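PDB 3BIL: probable LacI-family transcriptional regulator from Corynebacterium glutamicum ATCC 13032, which probably acts as a DNA-binding transcriptional regulator of the LacI family, controlling genes through recognition of regulatory DNA sequences. Local coordinates for residues 89-94 / 302-307; 166-171 / 203-208; 176-181 / 327-332; 280-283 / 288-291. One frame throughout, in Å; residues are numbered along the deposited sequence. Where two conformers were deposited one is given.

Interaction 1: 89-94 / 302-307; sequences QSTASK and RAVSIL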
loop_
_atom_site.group_PDB
_atom_site.type_symbol
_atom_site.label_atom_id
_atom_site.label_comp_id
_atom_site.label_asym_id
_atom_site.label_seq_id
_atom_site.Cartn_x
_atom_site.Cartn_y
_atom_site.Cartn_z
ATOM N N GLN A 89 -11.315 3.691 -9.735
ATOM C CA GLN A 89 -11.512 2.679 -10.766
ATOM C C GLN A 89 -12.880 2.013 -10.644
ATOM O O GLN A 89 -13.535 1.758 -11.661
ATOM C CB GLN A 89 -10.436 1.610 -10.734
ATOM C CG GLN A 89 -10.730 0.521 -11.717
ATOM C CD GLN A 89 -9.649 -0.508 -11.821
ATOM O OE1 GLN A 89 -8.532 -0.216 -12.244
ATOM N NE2 GLN A 89 -9.985 -1.745 -11.467
ATOM N N SER A 90 -13.289 1.737 -9.404
ATOM C CA SER A 90 -14.532 1.046 -9.117
ATOM C C SER A 90 -15.771 1.907 -9.475
ATOM O O SER A 90 -16.712 1.422 -10.138
ATOM C CB SER A 90 -14.531 0.602 -7.659
ATOM O OG SER A 90 -15.815 0.653 -7.089
ATOM N N THR A 91 -15.755 3.174 -9.055
ATOM C CA THR A 91 -16.764 4.163 -9.447
ATOM C C THR A 91 -16.854 4.381 -10.971
ATOM O O THR A 91 -17.957 4.413 -11.531
ATOM C CB THR A 91 -16.536 5.505 -8.716
ATOM O OG1 THR A 91 -16.513 5.269 -7.301
ATOM C CG2 THR A 91 -17.653 6.484 -9.012
ATOM N N ALA A 92 -15.710 4.517 -11.639
ATOM C CA ALA A 92 -15.685 4.629 -13.095
ATOM C C ALA A 92 -16.352 3.445 -13.811
ATOM O O ALA A 92 -17.035 3.641 -14.821
ATOM C CB ALA A 92 -14.252 4.816 -13.611
ATOM N N SER A 93 -16.158 2.225 -13.309
ATOM C CA SER A 93 -16.679 1.067 -14.014
ATOM C C SER A 93 -18.184 1.006 -13.830
ATOM O O SER A 93 -18.893 0.565 -14.731
ATOM C CB SER A 93 -16.035 -0.238 -13.550
ATOM O OG SER A 93 -16.803 -0.833 -12.511
ATOM N N LYS A 94 -18.671 1.446 -12.669
ATOM C CA LYS A 94 -20.121 1.578 -12.457
ATOM C C LYS A 94 -20.817 2.552 -13.419
ATOM O O LYS A 94 -22.013 2.407 -13.673
ATOM C CB LYS A 94 -20.441 1.951 -11.017
ATOM C CG LYS A 94 -20.535 0.752 -10.126
ATOM C CD LYS A 94 -20.701 1.177 -8.706
ATOM C CE LYS A 94 -20.239 0.073 -7.792
ATOM N NZ LYS A 94 -20.104 0.586 -6.405
ATOM N N ARG A 302 -16.837 11.742 -5.691
ATOM C CA ARG A 302 -16.997 13.117 -6.163
ATOM C C ARG A 302 -16.164 13.439 -7.390
ATOM O O ARG A 302 -16.669 14.059 -8.314
ATOM C CB ARG A 302 -16.723 14.135 -5.051
ATOM C CG ARG A 302 -17.766 14.093 -3.953
ATOM C CD ARG A 302 -18.876 15.124 -4.155
ATOM N NE ARG A 302 -18.857 16.179 -3.124
ATOM C CZ ARG A 302 -19.188 16.001 -1.837
ATOM N NH1 ARG A 302 -19.539 14.798 -1.378
ATOM N NH2 ARG A 302 -19.141 17.025 -0.993
ATOM N N ALA A 303 -14.900 13.017 -7.404
ATOM C CA ALA A 303 -13.990 13.327 -8.528
ATOM C C ALA A 303 -14.400 12.700 -9.854
ATOM O O ALA A 303 -14.169 13.282 -10.912
ATOM C CB ALA A 303 -12.553 12.937 -8.205
ATOM N N VAL A 304 -14.976 11.505 -9.802
ATOM C CA VAL A 304 -15.407 10.866 -11.025
ATOM C C VAL A 304 -16.786 11.429 -11.487
ATOM O O VAL A 304 -16.995 11.628 -12.683
ATOM C CB VAL A 304 -15.260 9.299 -10.944
ATOM C CG1 VAL A 304 -16.262 8.701 -9.976
ATOM C CG2 VAL A 304 -15.358 8.657 -12.325
ATOM N N SER A 305 -17.685 11.738 -10.542
ATOM C CA SER A 305 -18.904 12.529 -10.823
ATOM C C SER A 305 -18.592 13.751 -11.668
ATOM O O SER A 305 -19.222 13.978 -12.693
ATOM C CB SER A 305 -19.577 12.988 -9.536
ATOM O OG SER A 305 -20.780 12.280 -9.316
ATOM N N ILE A 306 -17.589 14.510 -11.232
ATOM C CA ILE A 306 -17.163 15.749 -11.886
ATOM C C ILE A 306 -16.490 15.482 -13.225
ATOM O O ILE A 306 -16.489 16.342 -14.101
ATOM C CB ILE A 306 -16.214 16.586 -10.971
ATOM C CG1 ILE A 306 -16.911 16.974 -9.655
ATOM C CG2 ILE A 306 -15.702 17.833 -11.685
ATOM C CD1 ILE A 306 -16.034 17.735 -8.668
ATOM N N LEU A 307 -15.911 14.303 -13.404
ATOM C CA LEU A 307 -15.311 13.993 -14.698
ATOM C C LEU A 307 -16.338 13.570 -15.736
ATOM O O LEU A 307 -16.168 13.864 -16.918
ATOM C CB LEU A 307 -14.244 12.922 -14.589
ATOM C CG LEU A 307 -13.353 12.870 -15.819
ATOM C CD1 LEU A 307 -12.539 14.151 -15.972
ATOM C CD2 LEU A 307 -12.453 11.677 -15.716
#

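Interaction 2: 166-171 / 203-208; sequences SNPQPG and LEDFKA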
loop_
_atom_site.group_PDB
_atom_site.type_symbol
_atom_site.label_atom_id
_atom_site.label_comp_id
_atom_site.label_asym_id
_atom_site.label_seq_id
_atom_site.Cartn_x
_atom_site.Cartn_y
_atom_site.Cartn_z
ATOM N N SER A 166 -9.707 17.434 0.048
ATOM C CA SER A 166 -10.212 17.288 1.403
ATOM C C SER A 166 -9.956 18.560 2.190
ATOM O O SER A 166 -8.918 19.187 2.015
ATOM C CB SER A 166 -9.576 16.094 2.105
ATOM O OG SER A 166 -8.267 16.413 2.554
ATOM N N ASN A 167 -10.915 18.968 3.016
ATOM C CA ASN A 167 -10.705 20.111 3.909
ATOM C C ASN A 167 -10.124 19.657 5.226
ATOM O O ASN A 167 -10.803 18.974 6.003
ATOM C CB ASN A 167 -11.978 20.928 4.152
ATOM C CG ASN A 167 -11.789 22.003 5.237
ATOM O OD1 ASN A 167 -10.672 22.287 5.693
ATOM N ND2 ASN A 167 -12.888 22.586 5.658
ATOM N N PRO A 168 -8.866 20.041 5.495
ATOM C CA PRO A 168 -8.168 19.461 6.658
ATOM C C PRO A 168 -8.466 20.117 7.977
ATOM O O PRO A 168 -8.118 19.566 9.041
ATOM C CB PRO A 168 -6.683 19.616 6.295
ATOM C CG PRO A 168 -6.629 20.599 5.108
ATOM C CD PRO A 168 -8.025 20.982 4.727
ATOM N N GLN A 169 -9.128 21.272 7.948
ATOM C CA GLN A 169 -9.295 22.073 9.176
ATOM C C GLN A 169 -10.134 21.378 10.297
ATOM O O GLN A 169 -9.746 21.409 11.487
ATOM C CB GLN A 169 -9.819 23.457 8.812
ATOM C CG GLN A 169 -9.872 24.505 9.931
ATOM C CD GLN A 169 -10.968 24.262 10.958
ATOM O OE1 GLN A 169 -12.102 23.874 10.629
ATOM N NE2 GLN A 169 -10.630 24.489 12.229
ATOM N N PRO A 170 -11.297 20.781 9.939
ATOM C CA PRO A 170 -12.113 20.104 10.955
ATOM C C PRO A 170 -11.443 18.975 11.713
ATOM O O PRO A 170 -11.543 18.929 12.930
ATOM C CB PRO A 170 -13.320 19.610 10.157
ATOM C CG PRO A 170 -13.396 20.563 8.971
ATOM C CD PRO A 170 -11.966 20.793 8.615
ATOM N N GLY A 171 -10.732 18.081 11.025
ATOM C CA GLY A 171 -9.935 17.017 11.693
ATOM C C GLY A 171 -8.757 17.538 12.516
ATOM O O GLY A 171 -8.548 17.123 13.694
ATOM N N LEU A 203 -0.349 22.714 7.638
ATOM C CA LEU A 203 0.492 23.375 8.631
ATOM C C LEU A 203 -0.118 24.735 9.053
ATOM O O LEU A 203 -0.108 25.063 10.250
ATOM C CB LEU A 203 1.958 23.448 8.194
ATOM C CG LEU A 203 2.840 24.456 8.929
ATOM C CD1 LEU A 203 3.368 23.896 10.264
ATOM C CD2 LEU A 203 3.982 24.897 7.990
ATOM N N GLU A 204 -0.693 25.499 8.112
ATOM C CA GLU A 204 -1.528 26.669 8.506
ATOM C C GLU A 204 -2.556 26.242 9.587
ATOM O O GLU A 204 -2.562 26.819 10.694
ATOM C CB GLU A 204 -2.287 27.339 7.337
ATOM C CG GLU A 204 -1.480 27.790 6.102
ATOM C CD GLU A 204 -2.383 28.256 4.903
ATOM O OE1 GLU A 204 -1.858 28.357 3.758
ATOM O OE2 GLU A 204 -3.607 28.518 5.095
ATOM N N ASP A 205 -3.369 25.207 9.279
ATOM C CA ASP A 205 -4.467 24.741 10.154
ATOM C C ASP A 205 -4.033 24.238 11.514
ATOM O O ASP A 205 -4.680 24.451 12.533
ATOM C CB ASP A 205 -5.274 23.664 9.452
ATOM C CG ASP A 205 -5.906 24.164 8.168
ATOM O OD1 ASP A 205 -6.258 23.341 7.298
ATOM O OD2 ASP A 205 -6.056 25.388 8.015
ATOM N N PHE A 206 -2.938 23.532 11.553
ATOM C CA PHE A 206 -2.439 23.135 12.832
ATOM C C PHE A 206 -1.994 24.389 13.616
ATOM O O PHE A 206 -2.154 24.437 14.857
ATOM C CB PHE A 206 -1.294 22.105 12.650
ATOM C CG PHE A 206 -0.412 21.968 13.853
ATOM C CD1 PHE A 206 -0.746 21.098 14.868
ATOM C CD2 PHE A 206 0.739 22.767 13.981
ATOM C CE1 PHE A 206 0.068 20.964 15.996
ATOM C CE2 PHE A 206 1.540 22.686 15.111
ATOM C CZ PHE A 206 1.201 21.769 16.132
ATOM N N LYS A 207 -1.428 25.388 12.925
ATOM C CA LYS A 207 -0.956 26.612 13.632
ATOM C C LYS A 207 -2.135 27.401 14.242
ATOM O O LYS A 207 -2.155 27.672 15.463
ATOM C CB LYS A 207 -0.052 27.505 12.749
ATOM C CG LYS A 207 1.472 27.135 12.710
ATOM C CD LYS A 207 2.067 27.633 11.395
ATOM C CE LYS A 207 3.500 28.226 11.527
ATOM N NZ LYS A 207 4.143 28.532 10.145
ATOM N N ALA A 208 -3.133 27.703 13.407
ATOM C CA ALA A 208 -4.396 28.323 13.869
ATOM C C ALA A 208 -5.143 27.556 14.972
ATOM O O ALA A 208 -5.550 28.155 15.968
ATOM C CB ALA A 208 -5.308 28.596 12.688
#

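Interaction 3: 176-181 / 327-332; sequences VELLAH and LIHRES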
loop_
_atom_site.group_PDB
_atom_site.type_symbol
_atom_site.label_atom_id
_atom_site.label_comp_id
_atom_site.label_asym_id
_atom_site.label_seq_id
_atom_site.Cartn_x
_atom_site.Cartn_y
_atom_site.Cartn_z
ATOM N N VAL A 176 -6.232 18.785 17.644
ATOM C CA VAL A 176 -5.578 19.758 18.570
ATOM C C VAL A 176 -6.373 19.944 19.862
ATOM O O VAL A 176 -5.803 19.825 20.964
ATOM C CB VAL A 176 -5.259 21.112 17.903
ATOM C CG1 VAL A 176 -4.843 22.147 18.930
ATOM C CG2 VAL A 176 -4.135 20.947 16.841
ATOM N N GLU A 177 -7.691 20.174 19.723
ATOM C CA GLU A 177 -8.622 20.264 20.858
ATOM C C GLU A 177 -8.429 19.125 21.830
ATOM O O GLU A 177 -8.217 19.354 23.013
ATOM C CB GLU A 177 -10.089 20.361 20.403
ATOM C CG GLU A 177 -10.704 21.769 20.513
ATOM C CD GLU A 177 -10.564 22.378 21.935
ATOM O OE1 GLU A 177 -11.144 21.805 22.901
ATOM O OE2 GLU A 177 -9.871 23.426 22.089
ATOM N N LEU A 178 -8.448 17.903 21.302
ATOM C CA LEU A 178 -8.233 16.691 22.072
ATOM C C LEU A 178 -6.881 16.626 22.740
ATOM O O LEU A 178 -6.792 16.187 23.897
ATOM C CB LEU A 178 -8.444 15.471 21.164
ATOM C CG LEU A 178 -8.522 14.067 21.777
ATOM C CD1 LEU A 178 -9.649 13.967 22.782
ATOM C CD2 LEU A 178 -8.717 13.028 20.700
ATOM N N LEU A 179 -5.816 17.041 22.040
ATOM C CA LEU A 179 -4.489 17.092 22.693
ATOM C C LEU A 179 -4.529 18.072 23.854
ATOM O O LEU A 179 -4.008 17.779 24.955
ATOM C CB LEU A 179 -3.312 17.382 21.715
ATOM C CG LEU A 179 -3.156 16.264 20.662
ATOM C CD1 LEU A 179 -2.407 16.640 19.393
ATOM C CD2 LEU A 179 -2.694 14.940 21.270
ATOM N N ALA A 180 -5.176 19.210 23.622
ATOM C CA ALA A 180 -5.230 20.250 24.648
ATOM C C ALA A 180 -5.978 19.795 25.911
ATOM O O ALA A 180 -5.442 19.965 27.018
ATOM C CB ALA A 180 -5.825 21.501 24.096
ATOM N N HIS A 181 -7.183 19.202 25.758
ATOM C CA HIS A 181 -7.911 18.696 26.913
ATOM C C HIS A 181 -7.172 17.642 27.668
ATOM O O HIS A 181 -7.346 17.532 28.867
ATOM C CB HIS A 181 -9.278 18.161 26.533
ATOM C CG HIS A 181 -10.192 19.228 26.013
ATOM N ND1 HIS A 181 -11.200 18.975 25.108
ATOM C CD2 HIS A 181 -10.200 20.569 26.229
ATOM C CE1 HIS A 181 -11.813 20.109 24.817
ATOM N NE2 HIS A 181 -11.219 21.091 25.476
ATOM N N LEU A 327 -11.813 13.179 12.647
ATOM C CA LEU A 327 -10.985 12.495 13.653
ATOM C C LEU A 327 -11.614 11.158 14.145
ATOM O O LEU A 327 -12.664 11.164 14.779
ATOM C CB LEU A 327 -10.763 13.421 14.847
ATOM C CG LEU A 327 -9.826 12.906 15.932
ATOM C CD1 LEU A 327 -8.377 12.977 15.456
ATOM C CD2 LEU A 327 -9.963 13.778 17.164
ATOM N N ILE A 328 -10.952 10.031 13.857
ATOM C CA ILE A 328 -11.281 8.740 14.389
ATOM C C ILE A 328 -10.561 8.591 15.748
ATOM O O ILE A 328 -9.347 8.411 15.800
ATOM C CB ILE A 328 -10.831 7.610 13.401
ATOM C CG1 ILE A 328 -11.153 7.947 11.942
ATOM C CG2 ILE A 328 -11.420 6.248 13.766
ATOM C CD1 ILE A 328 -12.592 8.298 11.620
ATOM N N HIS A 329 -11.303 8.664 16.831
ATOM C CA HIS A 329 -10.720 8.548 18.164
ATOM C C HIS A 329 -10.477 7.084 18.494
ATOM O O HIS A 329 -11.406 6.266 18.530
ATOM C CB HIS A 329 -11.615 9.220 19.226
ATOM C CG HIS A 329 -10.906 9.542 20.513
ATOM N ND1 HIS A 329 -11.420 10.421 21.443
ATOM C CD2 HIS A 329 -9.739 9.086 21.029
ATOM C CE1 HIS A 329 -10.598 10.494 22.472
ATOM N NE2 HIS A 329 -9.572 9.693 22.246
ATOM N N ARG A 330 -9.200 6.760 18.694
ATOM C CA ARG A 330 -8.825 5.417 19.088
ATOM C C ARG A 330 -8.108 5.473 20.423
ATOM O O ARG A 330 -8.645 6.080 21.348
ATOM C CB ARG A 330 -8.021 4.738 18.039
ATOM C CG ARG A 330 -8.747 4.665 16.710
ATOM C CD ARG A 330 -8.267 3.403 15.978
ATOM N NE ARG A 330 -8.836 3.312 14.643
ATOM C CZ ARG A 330 -8.205 3.575 13.521
ATOM N NH1 ARG A 330 -6.923 3.921 13.527
ATOM N NH2 ARG A 330 -8.855 3.455 12.380
ATOM N N GLU A 331 -6.927 4.869 20.560
ATOM C CA GLU A 331 -6.289 4.866 21.889
ATOM C C GLU A 331 -4.821 5.348 22.037
ATOM O O GLU A 331 -4.113 4.898 22.940
ATOM C CB GLU A 331 -6.468 3.502 22.548
ATOM C CG GLU A 331 -7.716 3.407 23.438
ATOM C CD GLU A 331 -8.891 2.655 22.790
ATOM O OE1 GLU A 331 -10.060 3.095 22.994
ATOM O OE2 GLU A 331 -8.640 1.628 22.096
ATOM N N SER A 332 -4.372 6.279 21.192
ATOM C CA SER A 332 -2.964 6.701 21.208
ATOM C C SER A 332 -2.666 8.072 21.886
ATOM O O SER A 332 -1.603 8.660 21.661
ATOM C CB SER A 332 -2.409 6.662 19.790
ATOM O OG SER A 332 -3.230 7.342 18.861
#

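Interaction 4: 280-283 / 288-291; sequences PLFA and PLTV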
loop_
_atom_site.group_PDB
_atom_site.type_symbol
_atom_site.label_atom_id
_atom_site.label_comp_id
_atom_site.label_asym_id
_atom_site.label_seq_id
_atom_site.Cartn_x
_atom_site.Cartn_y
_atom_site.Cartn_z
ATOM N N PRO A 280 -5.206 0.106 7.301
ATOM C CA PRO A 280 -5.699 -1.008 8.144
ATOM C C PRO A 280 -4.796 -1.349 9.331
ATOM O O PRO A 280 -5.296 -1.580 10.450
ATOM C CB PRO A 280 -5.823 -2.195 7.166
ATOM C CG PRO A 280 -5.354 -1.659 5.791
ATOM C CD PRO A 280 -5.331 -0.174 5.852
ATOM N N LEU A 281 -3.484 -1.340 9.110
ATOM C CA LEU A 281 -2.544 -1.631 10.208
ATOM C C LEU A 281 -2.432 -0.574 11.304
ATOM O O LEU A 281 -1.964 -0.901 12.400
ATOM C CB LEU A 281 -1.153 -2.052 9.703
ATOM C CG LEU A 281 -1.063 -3.431 9.031
ATOM C CD1 LEU A 281 0.351 -3.729 8.484
ATOM C CD2 LEU A 281 -1.536 -4.548 9.978
ATOM N N PHE A 282 -2.864 0.674 11.042
ATOM C CA PHE A 282 -2.942 1.677 12.129
ATOM C C PHE A 282 -3.973 1.267 13.182
ATOM O O PHE A 282 -3.733 1.428 14.362
ATOM C CB PHE A 282 -3.145 3.144 11.650
ATOM C CG PHE A 282 -2.021 3.694 10.753
ATOM C CD1 PHE A 282 -2.259 4.814 9.956
ATOM C CD2 PHE A 282 -0.755 3.102 10.719
ATOM C CE1 PHE A 282 -1.297 5.321 9.114
ATOM C CE2 PHE A 282 0.248 3.609 9.908
ATOM C CZ PHE A 282 -0.018 4.717 9.082
ATOM N N ALA A 283 -5.078 0.659 12.768
ATOM C CA ALA A 283 -6.152 0.282 13.704
ATOM C C ALA A 283 -5.822 -0.922 14.589
ATOM O O ALA A 283 -6.596 -1.255 15.505
ATOM C CB ALA A 283 -7.420 0.013 12.926
ATOM N N PRO A 288 -4.489 1.175 19.380
ATOM C CA PRO A 288 -4.777 1.666 18.050
ATOM C C PRO A 288 -4.564 3.177 17.952
ATOM O O PRO A 288 -4.608 3.871 18.969
ATOM C CB PRO A 288 -6.239 1.263 17.858
ATOM C CG PRO A 288 -6.367 0.022 18.742
ATOM C CD PRO A 288 -5.621 0.427 19.953
ATOM N N LEU A 289 -4.319 3.666 16.737
ATOM C CA LEU A 289 -3.922 5.029 16.545
ATOM C C LEU A 289 -5.091 5.944 16.277
ATOM O O LEU A 289 -5.820 5.746 15.328
ATOM C CB LEU A 289 -2.961 5.142 15.370
ATOM C CG LEU A 289 -1.509 5.484 15.565
ATOM C CD1 LEU A 289 -0.798 4.392 16.361
ATOM C CD2 LEU A 289 -0.956 5.592 14.179
ATOM N N THR A 290 -5.228 6.986 17.085
ATOM C CA THR A 290 -6.055 8.082 16.702
ATOM C C THR A 290 -5.505 8.650 15.370
ATOM O O THR A 290 -4.339 8.936 15.243
ATOM C CB THR A 290 -6.095 9.092 17.834
ATOM O OG1 THR A 290 -6.588 8.451 19.030
ATOM C CG2 THR A 290 -7.007 10.268 17.481
ATOM N N VAL A 291 -6.349 8.826 14.376
ATOM C CA VAL A 291 -5.901 9.325 13.089
ATOM C C VAL A 291 -6.950 10.263 12.510
ATOM O O VAL A 291 -8.116 10.279 12.934
ATOM C CB VAL A 291 -5.695 8.191 12.026
ATOM C CG1 VAL A 291 -4.452 7.262 12.356
ATOM C CG2 VAL A 291 -6.968 7.353 11.806
#

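Interaction 1: 89-94 / 302-307
On the helix whose Thr91 and Ala92 meet Val304, the carbonyl oxygen Ser90 O is gripped by two donors. Lys94 N binds Ser90 O at 3.2 Å in the ordinary helical way, and the hydroxyl of the exposed Ser93 adds a second bond, Ser93 OG to Ser90 O at 3.3 Å; both come from the same face of the carbonyl plane. The contact itself is apolar. Val304 CG2 lies alongside the backbone of the other helix, 4.1 Å from Ala92 CA, and Ala92 CB is 4.2 Å from Val304 CG2. Alanine suits this place because its short side chain lets the helices approach closely, with Ala92 CA and Val304 CA 6.6 Å apart. Thr91 also faces Val304. Its OG1, beside the backbone N (chi1 -55°), bonds to Glu87 O one turn earlier, which satisfies the hydroxyl; the very short spacing modelled between its methyl CG2 and the valine is doubtful. Helices 79-94 and 296-308 lie side by side on the sheet of one lobe of the periplasmic-binding-protein fold: Val304 rests on Ile127 of strand 126-128, and Ala92 on Thr99 of strand 99-103.

Interaction 2: 166-171 / 203-208
Asp205 supplies most of the surface buried here, bringing one carboxylate oxygen, OD1, to the turn formed by Pro168 and Gln169. With CG anti to its own carbonyl carbon (chi1 -61°), the carboxylate reaches out so that Asp205 OD1 stands 3.5 Å from Pro168 CG; the proline ring and the aspartate cross at about a right angle. Gln169 adds its CB, 3.9 Å from Asp205 OD1, while the rest of its side chain bends away. The backbone Gln169 N also lies 3.6 Å from Asp205 OD1, but its hydrogen is given to another acceptor: Gln169 N to Asn167 OD1 is a capping bond of 2.9 Å and 165°, made from above the amide's carbonyl plane. Proline fits the entrance of a helix, where N-H groups lack helical acceptors and a missing one costs nothing. A carboxylate near the N-terminal turn of helix 169-181 would probably be favoured by the helix dipole, though Glu201 OE2 lies close to Asp205 OD1 and may raise the proton affinity of the pair. The contact joins helix 197-212 to the junction between strand 163-167 and helix 169-181, with Phe206 packing on Ile172 and stacking on Tyr189 of strand 187-190.

Interaction 3: 176-181 / 327-332
Leu178 lays one methyl squarely over the imidazole of His329: its CD2 is 3.7 Å from the centroid of the His329 ring and only 14° off the ring normal, a well-centred CH-pi contact. The second methyl reaches the rim of the same ring, Leu178 CD1 standing 3.6 Å from His329 CE1, so the leucine fork covers both the middle of the face and the CE1 corner. The same CD2 also touches the neighbouring leucine, with Leu178 CD2 3.8 Å from Leu327 CD2, and therefore sits against the ring and a methyl at once. Leu178 is brought there by having CG anti to its backbone N (chi1 -169°), which extends the branch from the helix toward the other segment. His329 likewise holds CG anti to its backbone N (chi1 -161°), carrying the ring out to the leucine. A branched aliphatic residue suits a partly exposed helix position like this one, where it can cover a flat ring and a second leucine together. The histidine is exposed and was modelled in two conformers, so the overlap describes one of them and may not be constant. This is helix-on-sheet packing in one lobe of the periplasmic-binding-protein fold, helix 169-181 lying against the end of strand 322-328: Leu327 also packs on Ile292 of strand 291-293, while other sides of the helix meet helix 197-212, through Val176, and strand 244-247, through Leu179.

Interaction 4: 280-283 / 288-291
The phenyl ring of Phe282 is met obliquely, neither squarely on a face nor at an edge, by two aliphatic side chains of 288-291. Leu289 CD2 lies 4.1 Å from Phe282 CG, and Val291 CG1 lies 4.1 Å from Phe282 CD1, so leucine covers the root of the ring and valine one flank. The ring takes this place with CG anti to the carbonyl carbon and beside the backbone N (chi1 -61°). His279 also meets it, with the planes at about 40°, and Thr253 and Ile257 of helix 250-262 add further contacts; Leu281 of the second subunit packs on it too. Beside the side chains the backbones approach each other. Leu289 N gives a weak hydrogen bond to Phe282 O (3.3 Å, 156°), and Ala283 O lies 3.5 Å from Pro288 CB. Within 280-283, Ala283 N bonds to Pro280 O at 3.2 Å, a tight turn that suits the proline at its head. Proline at 288 brings ring carbons rather than an N-H to Ala283 O. The chemistry is thus mainly hydrophobic: a large aromatic and two branched aliphatics bury apolar surface at the subunit interface, and the single weak backbone bond between the segments adds a modest polar tie between the two arms of the loop.

How the interactions relate
From the N terminus, interaction 1 opens first, at helix 79-94, and closes last but one, at 302-307, so it encloses interactions 2 and 4. Interaction 2 opens at 166-171; before it closes at 203-208, interaction 3 opens on the same helix, 169-181, so the two cross, and Phe206 touches Val176 between them. Interaction 4 opens at 280-283 and closes its short loop at 288-291, in series after interaction 2 and nested inside interaction 3, which ends at 327-332 and crosses interaction 1. Interactions 3 and 4 touch through Ser332 OG and Thr290 N. Interactions 2 to 4 tie one lobe together; interaction 1 lies apart in the other.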